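Local coordinates for protein L-amino acid deaminase (Proteus vulgaris, PDB 5HXW) that probably catalyses the FAD-dependent oxidative deamination of L-amino acids to 2-oxo acids as a membrane-bound flavoprotein, at residues Arg23-Val27 and Phe191-Glu195; Gln163-Gly167 and Thr271-Val277; Ser262-Gly268 and Ser384-Trp390. All blocks are in the same frame, centred on the assembly; numbering follows the deposited sequence.

Contact 1: Arg23-Val27 and Phe191-Glu195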
loop_
_atom_site.group_PDB
_atom_site.type_symbol
_atom_site.label_atom_id
_atom_site.label_comp_id
_atom_site.label_asym_id
_atom_site.label_seq_id
_atom_site.Cartn_x
_atom_site.Cartn_y
_atom_site.Cartn_z
ATOM N N ARG A 23 -8.371 -2.081 20.232
ATOM C CA ARG A 23 -9.139 -2.199 18.976
ATOM C C ARG A 23 -8.308 -1.865 17.727
ATOM O O ARG A 23 -8.446 -2.540 16.700
ATOM C CB ARG A 23 -10.394 -1.304 19.003
ATOM C CG ARG A 23 -11.605 -1.846 18.249
ATOM C CD ARG A 23 -12.872 -1.096 18.652
ATOM N NE ARG A 23 -13.735 -1.857 19.569
ATOM C CZ ARG A 23 -14.620 -1.323 20.415
ATOM N NH1 ARG A 23 -14.772 -0.000 20.507
ATOM N NH2 ARG A 23 -15.351 -2.118 21.189
ATOM N N HIS A 24 -7.455 -0.838 17.816
ATOM C CA HIS A 24 -6.802 -0.274 16.623
ATOM C C HIS A 24 -5.272 -0.136 16.630
ATOM O O HIS A 24 -4.630 -0.395 15.606
ATOM C CB HIS A 24 -7.465 1.050 16.215
ATOM C CG HIS A 24 -8.805 0.878 15.565
ATOM N ND1 HIS A 24 -9.851 1.755 15.768
ATOM C CD2 HIS A 24 -9.272 -0.075 14.723
ATOM C CE1 HIS A 24 -10.900 1.353 15.073
ATOM N NE2 HIS A 24 -10.577 0.243 14.432
ATOM N N GLY A 25 -4.696 0.278 17.758
ATOM C CA GLY A 25 -3.242 0.444 17.866
ATOM C C GLY A 25 -2.769 1.822 17.439
ATOM O O GLY A 25 -3.148 2.317 16.374
ATOM N N PHE A 26 -1.929 2.425 18.277
ATOM C CA PHE A 26 -1.513 3.818 18.142
ATOM C C PHE A 26 -0.040 3.989 18.504
ATOM O O PHE A 26 0.443 3.396 19.474
ATOM C CB PHE A 26 -2.394 4.706 19.039
ATOM C CG PHE A 26 -2.010 6.164 19.042
ATOM C CD1 PHE A 26 -2.390 7.007 17.995
ATOM C CD2 PHE A 26 -1.287 6.704 20.111
ATOM C CE1 PHE A 26 -2.041 8.356 18.006
ATOM C CE2 PHE A 26 -0.937 8.051 20.126
ATOM C CZ PHE A 26 -1.315 8.876 19.073
ATOM N N VAL A 27 0.661 4.802 17.715
ATOM C CA VAL A 27 2.037 5.204 18.018
ATOM C C VAL A 27 2.070 6.709 18.270
ATOM O O VAL A 27 1.648 7.500 17.419
ATOM C CB VAL A 27 3.039 4.811 16.900
ATOM C CG1 VAL A 27 4.469 5.159 17.296
ATOM C CG2 VAL A 27 2.954 3.324 16.593
ATOM N N PHE A 191 2.578 0.082 12.589
ATOM C CA PHE A 191 2.791 0.623 13.938
ATOM C C PHE A 191 4.077 0.122 14.605
ATOM O O PHE A 191 4.804 0.914 15.215
ATOM C CB PHE A 191 1.568 0.367 14.833
ATOM C CG PHE A 191 0.291 0.947 14.290
ATOM C CD1 PHE A 191 0.015 2.315 14.412
ATOM C CD2 PHE A 191 -0.643 0.129 13.647
ATOM C CE1 PHE A 191 -1.162 2.851 13.901
ATOM C CE2 PHE A 191 -1.824 0.658 13.139
ATOM C CZ PHE A 191 -2.083 2.021 13.266
ATOM N N VAL A 192 4.352 -1.178 14.474
ATOM C CA VAL A 192 5.585 -1.794 14.992
ATOM C C VAL A 192 6.810 -1.220 14.267
ATOM O O VAL A 192 7.833 -0.922 14.907
ATOM C CB VAL A 192 5.536 -3.348 14.915
ATOM C CG1 VAL A 192 6.901 -3.981 15.159
ATOM C CG2 VAL A 192 4.534 -3.899 15.918
ATOM N N MET A 193 6.679 -1.042 12.947
ATOM C CA MET A 193 7.733 -0.457 12.108
ATOM C C MET A 193 8.021 1.010 12.440
ATOM O O MET A 193 9.153 1.480 12.264
ATOM C CB MET A 193 7.411 -0.610 10.614
ATOM C CG MET A 193 7.385 -2.040 10.073
ATOM S SD MET A 193 8.712 -3.166 10.575
ATOM C CE MET A 193 10.198 -2.309 10.047
ATOM N N ALA A 194 6.993 1.715 12.917
ATOM C CA ALA A 194 7.117 3.094 13.391
ATOM C C ALA A 194 7.878 3.182 14.717
ATOM O O ALA A 194 8.724 4.068 14.890
ATOM C CB ALA A 194 5.744 3.739 13.520
ATOM N N GLU A 195 7.566 2.269 15.644
ATOM C CA GLU A 195 8.253 2.183 16.940
ATOM C C GLU A 195 9.719 1.808 16.761
ATOM O O GLU A 195 10.592 2.342 17.453
ATOM C CB GLU A 195 7.559 1.190 17.886
ATOM C CG GLU A 195 6.208 1.647 18.434
ATOM C CD GLU A 195 6.282 2.691 19.553
ATOM O OE1 GLU A 195 5.224 2.943 20.174
ATOM O OE2 GLU A 195 7.367 3.268 19.824
#
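V27 rests against F191 and its neighbours on helix 189-199. The contact joins the N-terminal loop, ahead of strand 40-43, to a helix of this DAO-type FAD-dependent oxidoreductase. It lies near the cofactor site without touching FAD: the F191 side chain is about 7 Å from that of S76, an FAD-binding residue, and about 10 Å from FAD. No hydrogen bond crosses between the two segments.

The apolar part centres on V27 CG2. V27 CG2 lies at the edge of the F191 ring, in its plane, 3.7 Å from F191 CB. V27 CG2 also reaches A194 CB, at 4.2 Å, one turn further along the helix. V27 CG1 stands anti to the backbone N (chi1 -176°). CG2 is thereby placed against the helix, while CG1 goes to E195. I71 packs on both V27 and A194, and I50 of helix 47-58 also touches A194.

A second group of contacts sets carbon against oxygen. The E195 chain bends at chi2 (-76°), and V27 and E195 pass each other in opposite directions. V27 CG1 lies 3.7 Å from E195 OE1. The other carboxylate oxygen makes a long, weak ion pair with K198. V27 CG2 also lies beside the carbonyl of F191. That oxygen is engaged within the helix, where it accepts the amide of E195 and, weakly, that of A194.

Carbonyl oxygens of the loop lie against the F191 ring. H24 O approaches it obliquely near CE2. H24 NE2 is hydrogen-bonded to D388 OD2. G25 O sits over one ring face, offset toward the rim, 3.2 Å from F191 CE1 and 3.3 Å from F191 CZ.

Contact 2: Gln163-Gly167 and Thr271-Val277; sequences QRLRG and TAPGGNV
R166 lays one face of its guanidinium over P273 CA. R166 NH1 gives a weak hydrogen bond to A272 O, 3.4 Å long with an angle of 144° at the hydrogen. R166 NH2 is 3.0 Å from P273 O, but the angle is too poor for a hydrogen bond. The R166 chain is straight at chi2 and bends at chi3 (-77°), which turns the flat end back over the 271-277 loop. R166 also touches a crystal neighbour. P273 CB packs 3.5 Å from R166 O. R164 NH1 passes G275 CA at 4.1 Å.

The apolar contact is between L165 and V277. L165 CD2 meets V277 CG2 at 3.8 Å and V277 CG1 at 3.9 Å. V277 belongs to strand 276-279 of the large mixed sheet, where that strand runs parallel to 117-123.

V122 of strand 117-123 packs on both L165 and V277. R164 NH1 is held by a hydrogen bond to Q119 O on the same strand. P273 is backed by F285 and F378. Further out, N276 ND2 bonds to OE1 of Q82, an FAD-binding residue.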
loop_
_atom_site.group_PDB
_atom_site.type_symbol
_atom_site.label_atom_id
_atom_site.label_comp_id
_atom_site.label_asym_id
_atom_site.label_seq_id
_atom_site.Cartn_x
_atom_site.Cartn_y
_atom_site.Cartn_z
ATOM N N GLN A 163 -6.736 -29.915 1.513
ATOM C CA GLN A 163 -6.181 -29.612 2.833
ATOM C C GLN A 163 -6.144 -28.099 3.062
ATOM O O GLN A 163 -6.274 -27.635 4.198
ATOM C CB GLN A 163 -4.779 -30.211 2.978
ATOM C CG GLN A 163 -4.338 -30.457 4.415
ATOM N N ARG A 164 -5.971 -27.348 1.972
ATOM C CA ARG A 164 -5.947 -25.885 1.987
ATOM C C ARG A 164 -7.345 -25.261 1.953
ATOM O O ARG A 164 -7.501 -24.066 2.233
ATOM C CB ARG A 164 -5.099 -25.364 0.819
ATOM C CG ARG A 164 -3.602 -25.347 1.083
ATOM C CD ARG A 164 -3.168 -24.012 1.669
ATOM N NE ARG A 164 -1.911 -24.106 2.410
ATOM C CZ ARG A 164 -1.327 -23.093 3.051
ATOM N NH1 ARG A 164 -1.872 -21.877 3.051
ATOM N NH2 ARG A 164 -0.183 -23.297 3.694
ATOM N N LEU A 165 -8.346 -26.072 1.606
ATOM C CA LEU A 165 -9.740 -25.626 1.523
ATOM C C LEU A 165 -10.662 -26.486 2.400
ATOM O O LEU A 165 -11.672 -27.017 1.923
ATOM C CB LEU A 165 -10.223 -25.618 0.061
ATOM C CG LEU A 165 -9.476 -24.841 -1.029
ATOM C CD1 LEU A 165 -10.036 -25.210 -2.394
ATOM C CD2 LEU A 165 -9.545 -23.335 -0.819
ATOM N N ARG A 166 -10.306 -26.613 3.680
ATOM C CA ARG A 166 -11.063 -27.426 4.638
ATOM C C ARG A 166 -12.424 -26.812 4.971
ATOM O O ARG A 166 -12.513 -25.656 5.400
ATOM C CB ARG A 166 -10.256 -27.677 5.919
ATOM C CG ARG A 166 -9.196 -28.766 5.802
ATOM C CD ARG A 166 -8.478 -29.016 7.124
ATOM N NE ARG A 166 -7.476 -27.989 7.438
ATOM C CZ ARG A 166 -7.652 -26.966 8.281
ATOM N NH1 ARG A 166 -8.800 -26.796 8.929
ATOM N NH2 ARG A 166 -6.663 -26.105 8.478
ATOM N N GLY A 167 -13.473 -27.606 4.756
ATOM C CA GLY A 167 -14.854 -27.185 4.978
ATOM C C GLY A 167 -15.416 -26.315 3.866
ATOM O O GLY A 167 -16.191 -25.391 4.131
ATOM N N THR A 271 -13.289 -24.708 13.245
ATOM C CA THR A 271 -13.405 -25.429 11.966
ATOM C C THR A 271 -13.004 -24.596 10.732
ATOM O O THR A 271 -13.172 -25.039 9.587
ATOM C CB THR A 271 -14.824 -26.024 11.775
ATOM O OG1 THR A 271 -15.813 -25.001 11.956
ATOM C CG2 THR A 271 -15.078 -27.170 12.763
ATOM N N ALA A 272 -12.469 -23.399 10.979
ATOM C CA ALA A 272 -11.983 -22.493 9.934
ATOM C C ALA A 272 -10.756 -23.068 9.198
ATOM O O ALA A 272 -9.942 -23.759 9.818
ATOM C CB ALA A 272 -11.662 -21.137 10.537
ATOM N N PRO A 273 -10.621 -22.787 7.877
ATOM C CA PRO A 273 -9.556 -23.423 7.083
ATOM C C PRO A 273 -8.148 -22.842 7.240
ATOM O O PRO A 273 -7.171 -23.549 6.986
ATOM C CB PRO A 273 -10.037 -23.244 5.642
ATOM C CG PRO A 273 -10.886 -22.027 5.678
ATOM C CD PRO A 273 -11.511 -21.958 7.035
ATOM N N GLY A 274 -8.043 -21.575 7.634
ATOM C CA GLY A 274 -6.743 -20.901 7.727
ATOM C C GLY A 274 -6.149 -20.551 6.373
ATOM O O GLY A 274 -6.698 -20.913 5.324
ATOM N N GLY A 275 -5.019 -19.848 6.406
ATOM C CA GLY A 275 -4.317 -19.425 5.195
ATOM C C GLY A 275 -5.008 -18.320 4.409
ATOM O O GLY A 275 -5.951 -17.682 4.897
ATOM N N ASN A 276 -4.510 -18.098 3.192
ATOM C CA ASN A 276 -5.066 -17.137 2.243
ATOM C C ASN A 276 -5.767 -17.885 1.114
ATOM O O ASN A 276 -5.210 -18.840 0.549
ATOM C CB ASN A 276 -3.946 -16.241 1.696
ATOM C CG ASN A 276 -4.456 -15.035 0.912
ATOM O OD1 ASN A 276 -5.649 -14.884 0.640
ATOM N ND2 ASN A 276 -3.529 -14.165 0.538
ATOM N N VAL A 277 -6.992 -17.457 0.804
ATOM C CA VAL A 277 -7.831 -18.105 -0.212
ATOM C C VAL A 277 -8.493 -17.065 -1.122
ATOM O O VAL A 277 -9.066 -16.076 -0.646
ATOM C CB VAL A 277 -8.885 -19.051 0.435
ATOM C CG1 VAL A 277 -9.949 -19.501 -0.560
ATOM C CG2 VAL A 277 -8.224 -20.276 1.061
#

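Contact 3: Ser262-Gly268 and Ser384-Trp390; sequences SQQLISG and SKLIDQW. With FAD (flavin-adenine dinucleotide), chain G.
L265 O is gripped by two successive amides of the facing strand. I387 N binds L265 O at 2.8 Å, and D388 N reaches it weakly at 3.4 Å. Two residues, I387 and D388, stand opposite the single L265: a classic beta bulge. Strands 257-266 and 386-396 are antiparallel neighbours in the large mixed sheet. The register shifts by one residue here. Q263 pairs with W390 and L265 with D388 as hydrogen-bonded pairs. Q264 with Q389 and I266 with L386 are non-hydrogen-bonded pairs.

Past the end of strand 257-266 and ahead of strand 386-396, two serines continue the bonding. S267 OG accepts K385 N at 2.7 Å, and S267 N gives to K385 O at 2.9 Å, in the carbonyl plane. S384 OG donates to S267 O at 2.9 Å from above the carbonyl plane, 37° out of it.

Q264, I266, L386 and Q389 share one sheet face. The Q264 and Q389 side chains run side by side with their amide planes nearly parallel. Q389 NE2 gives a weak 3.3 Å bond to Q264 OE1. Q264 NE2 binds L367 O of helix 364-377, which packs on Q264 and Q389.

Q263, L265, D388 and W390 occupy the other face. L265 CD1 meets the indole edge in its plane. Q263 CB makes a CH-pi contact over the indole face, 3.8 Å from the centroid of the W390 five-membered ring. W390 NE1 is bonded to R78 O. Q263 belongs to the FAD pocket. Its chain bends at chi2 (-76°) and leaves the tryptophan for the flavin. Q263 NE2 stops 3.6 Å from the methyl C7M of FAD.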
loop_
_atom_site.group_PDB
_atom_site.type_symbol
_atom_site.label_atom_id
_atom_site.label_comp_id
_atom_site.label_asym_id
_atom_site.label_seq_id
_atom_site.Cartn_x
_atom_site.Cartn_y
_atom_site.Cartn_z
ATOM N N SER A 262 -13.983 -1.370 0.190
ATOM C CA SER A 262 -14.450 -1.724 1.521
ATOM C C SER A 262 -13.746 -2.982 2.021
ATOM O O SER A 262 -13.463 -3.903 1.246
ATOM C CB SER A 262 -15.961 -1.919 1.515
ATOM O OG SER A 262 -16.623 -0.724 1.147
ATOM N N GLN A 263 -13.447 -2.990 3.318
ATOM C CA GLN A 263 -12.830 -4.133 3.995
ATOM C C GLN A 263 -13.588 -4.457 5.283
ATOM O O GLN A 263 -14.175 -3.568 5.913
ATOM C CB GLN A 263 -11.364 -3.844 4.331
ATOM C CG GLN A 263 -10.443 -3.566 3.150
ATOM C CD GLN A 263 -10.039 -4.811 2.378
ATOM O OE1 GLN A 263 -9.814 -5.881 2.953
ATOM N NE2 GLN A 263 -9.931 -4.672 1.060
ATOM N N GLN A 264 -13.568 -5.733 5.668
ATOM C CA GLN A 264 -14.145 -6.170 6.941
ATOM C C GLN A 264 -13.291 -7.229 7.647
ATOM O O GLN A 264 -12.448 -7.884 7.025
ATOM C CB GLN A 264 -15.612 -6.617 6.781
ATOM C CG GLN A 264 -15.836 -7.842 5.905
ATOM C CD GLN A 264 -17.282 -8.047 5.492
ATOM O OE1 GLN A 264 -18.214 -7.581 6.151
ATOM N NE2 GLN A 264 -17.475 -8.764 4.394
ATOM N N LEU A 265 -13.521 -7.365 8.951
ATOM C CA LEU A 265 -12.779 -8.278 9.810
ATOM C C LEU A 265 -13.760 -9.083 10.655
ATOM O O LEU A 265 -14.613 -8.510 11.343
ATOM C CB LEU A 265 -11.836 -7.485 10.717
ATOM C CG LEU A 265 -10.451 -8.060 11.009
ATOM C CD1 LEU A 265 -9.416 -7.460 10.063
ATOM C CD2 LEU A 265 -10.076 -7.782 12.457
ATOM N N ILE A 266 -13.644 -10.407 10.584
ATOM C CA ILE A 266 -14.500 -11.317 11.362
ATOM C C ILE A 266 -13.700 -12.220 12.300
ATOM O O ILE A 266 -12.516 -12.485 12.064
ATOM C CB ILE A 266 -15.459 -12.161 10.476
ATOM C CG1 ILE A 266 -14.692 -12.926 9.384
ATOM C CG2 ILE A 266 -16.562 -11.277 9.901
ATOM C CD1 ILE A 266 -15.476 -14.041 8.723
ATOM N N SER A 267 -14.362 -12.676 13.360
ATOM C CA SER A 267 -13.764 -13.563 14.359
ATOM C C SER A 267 -13.467 -14.964 13.812
ATOM O O SER A 267 -14.048 -15.394 12.808
ATOM C CB SER A 267 -14.666 -13.647 15.593
ATOM O OG SER A 267 -15.946 -14.146 15.250
ATOM N N GLY A 268 -12.553 -15.662 14.485
ATOM C CA GLY A 268 -12.138 -17.007 14.096
ATOM C C GLY A 268 -13.143 -18.110 14.373
ATOM O O GLY A 268 -14.284 -17.852 14.786
ATOM N N SER A 384 -19.221 -16.662 12.998
ATOM C CA SER A 384 -18.244 -15.586 13.178
ATOM C C SER A 384 -18.905 -14.229 13.390
ATOM O O SER A 384 -19.845 -13.861 12.676
ATOM C CB SER A 384 -17.278 -15.516 11.994
ATOM O OG SER A 384 -16.449 -16.662 11.938
ATOM N N LYS A 385 -18.404 -13.503 14.388
ATOM C CA LYS A 385 -18.875 -12.158 14.712
ATOM C C LYS A 385 -18.080 -11.093 13.965
ATOM O O LYS A 385 -16.895 -11.276 13.673
ATOM C CB LYS A 385 -18.829 -11.910 16.225
ATOM C CG LYS A 385 -19.982 -12.550 16.983
ATOM C CD LYS A 385 -19.871 -12.333 18.483
ATOM C CE LYS A 385 -21.019 -13.013 19.214
ATOM N NZ LYS A 385 -21.129 -12.557 20.627
ATOM N N LEU A 386 -18.752 -9.987 13.665
ATOM C CA LEU A 386 -18.177 -8.868 12.930
ATOM C C LEU A 386 -17.374 -7.980 13.881
ATOM O O LEU A 386 -17.928 -7.420 14.829
ATOM C CB LEU A 386 -19.311 -8.084 12.267
ATOM C CG LEU A 386 -19.148 -7.328 10.949
ATOM C CD1 LEU A 386 -18.797 -8.247 9.787
ATOM C CD2 LEU A 386 -20.453 -6.600 10.669
ATOM N N ILE A 387 -16.068 -7.872 13.630
ATOM C CA ILE A 387 -15.155 -7.080 14.477
ATOM C C ILE A 387 -15.044 -5.619 14.005
ATOM O O ILE A 387 -15.295 -4.697 14.788
ATOM C CB ILE A 387 -13.757 -7.746 14.619
ATOM C CG1 ILE A 387 -13.878 -9.099 15.338
ATOM C CG2 ILE A 387 -12.777 -6.836 15.364
ATOM C CD1 ILE A 387 -12.715 -10.041 15.107
ATOM N N ASP A 388 -14.670 -5.417 12.739
ATOM C CA ASP A 388 -14.447 -4.078 12.188
ATOM C C ASP A 388 -14.767 -3.992 10.694
ATOM O O ASP A 388 -14.536 -4.946 9.947
ATOM C CB ASP A 388 -13.000 -3.628 12.447
ATOM C CG ASP A 388 -12.824 -2.107 12.405
ATOM O OD1 ASP A 388 -13.808 -1.358 12.189
ATOM O OD2 ASP A 388 -11.676 -1.654 12.601
ATOM N N GLN A 389 -15.301 -2.841 10.283
ATOM C CA GLN A 389 -15.636 -2.552 8.884
ATOM C C GLN A 389 -15.169 -1.145 8.517
ATOM O O GLN A 389 -15.520 -0.173 9.192
ATOM C CB GLN A 389 -17.144 -2.669 8.645
ATOM C CG GLN A 389 -17.701 -4.083 8.666
ATOM C CD GLN A 389 -19.202 -4.123 8.453
ATOM O OE1 GLN A 389 -19.969 -3.546 9.220
ATOM N NE2 GLN A 389 -19.628 -4.825 7.414
ATOM N N TRP A 390 -14.375 -1.043 7.453
ATOM C CA TRP A 390 -13.832 0.244 7.011
ATOM C C TRP A 390 -13.726 0.370 5.487
ATOM O O TRP A 390 -13.857 -0.621 4.756
ATOM C CB TRP A 390 -12.475 0.510 7.675
ATOM C CG TRP A 390 -11.376 -0.410 7.212
ATOM C CD1 TRP A 390 -10.522 -0.202 6.164
ATOM C CD2 TRP A 390 -11.010 -1.673 7.780
ATOM N NE1 TRP A 390 -9.653 -1.257 6.039
ATOM C CE2 TRP A 390 -9.921 -2.172 7.021
ATOM C CE3 TRP A 390 -11.492 -2.434 8.860
ATOM C CZ2 TRP A 390 -9.307 -3.405 7.301
ATOM C CZ3 TRP A 390 -10.877 -3.664 9.141
ATOM C CH2 TRP A 390 -9.796 -4.134 8.360
HETATM P PA FAD G . -0.182 5.956 3.434
HETATM O O1A FAD G . -1.567 6.511 3.218
HETATM O O2A FAD G . -0.027 4.719 4.266
HETATM O O5B FAD G . 0.737 7.105 4.070
HETATM C C5B FAD G . 0.675 8.444 3.598
HETATM C C4B FAD G . 0.673 9.361 4.804
HETATM O O4B FAD G . 1.119 10.661 4.426
HETATM C C3B FAD G . -0.724 9.522 5.382
HETATM O O3B FAD G . -0.668 9.093 6.746
HETATM C C2B FAD G . -1.023 11.009 5.264
HETATM O O2B FAD G . -1.714 11.523 6.402
HETATM C C1B FAD G . 0.357 11.626 5.146
HETATM N N9A FAD G . 0.400 12.919 4.425
HETATM C C8A FAD G . -0.099 13.172 3.197
HETATM N N7A FAD G . 0.128 14.455 2.831
HETATM C C5A FAD G . 0.788 15.045 3.842
HETATM C C6A FAD G . 1.336 16.395 4.112
HETATM N N6A FAD G . 1.207 17.370 3.187
HETATM N N1A FAD G . 1.969 16.608 5.295
HETATM C C2A FAD G . 2.107 15.629 6.216
HETATM N N3A FAD G . 1.629 14.377 6.038
HETATM C C4A FAD G . 0.977 14.029 4.892
HETATM N N1 FAD G . -0.928 -3.633 0.026
HETATM C C2 FAD G . -0.433 -4.894 0.086
HETATM O O2 FAD G . 0.800 -5.045 -0.045
HETATM N N3 FAD G . -1.225 -5.970 0.273
HETATM C C4 FAD G . -2.562 -5.867 0.417
HETATM O O4 FAD G . -3.266 -6.890 0.595
HETATM C C4X FAD G . -3.182 -4.510 0.368
HETATM N N5 FAD G . -4.515 -4.305 0.502
HETATM C C5X FAD G . -5.055 -3.056 0.441
HETATM C C6 FAD G . -6.435 -2.869 0.585
HETATM C C7 FAD G . -6.991 -1.588 0.539
HETATM C C7M FAD G . -8.483 -1.425 0.698
HETATM C C8 FAD G . -6.095 -0.407 0.332
HETATM C C8M FAD G . -6.598 1.008 0.272
HETATM C C9 FAD G . -4.730 -0.596 0.189
HETATM C C9A FAD G . -4.169 -1.869 0.234
HETATM N N10 FAD G . -2.767 -2.054 0.104
HETATM C C10 FAD G . -2.252 -3.370 0.154
HETATM C "C1'" FAD G . -1.881 -0.909 -0.142
HETATM C "C2'" FAD G . -1.142 -0.285 1.018
HETATM O "O2'" FAD G . -2.069 0.057 2.050
HETATM C "C3'" FAD G . -0.503 0.997 0.488
HETATM O "O3'" FAD G . 0.050 0.816 -0.835
HETATM C "C4'" FAD G . 0.559 1.548 1.435
HETATM O "O4'" FAD G . 0.012 1.789 2.746
HETATM C "C5'" FAD G . 1.104 2.845 0.864
HETATM O "O5'" FAD G . 1.823 3.512 1.886
HETATM P P FAD G . 2.009 5.099 1.850
HETATM O O1P FAD G . 2.874 5.436 3.031
HETATM O O2P FAD G . 2.468 5.494 0.473
HETATM O O3P FAD G . 0.518 5.691 2.013
#

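Overall arrangement
Contact 1 closes along the chain before contact 3 opens. Contact 2 crosses both. The centres of contacts 1 and 3 are 19 Å apart, yet the two meet at the H24-D388 hydrogen bond, which ties the N-terminal loop to strand 386-396. Contacts 2 and 3 have centres 18 Å apart. Their strands, 257-266 and 276-279, follow each other in the chain and belong to the same large mixed sheet. Contacts 1 and 2 are about 19 Å apart at their nearest atoms. Contact 3 reaches FAD through Q263, so the sheet shared with contact 2 meets the flavin there. Contacts 1 and 2 do not touch FAD: F191 is about 10 Å and G275 about 13 Å away.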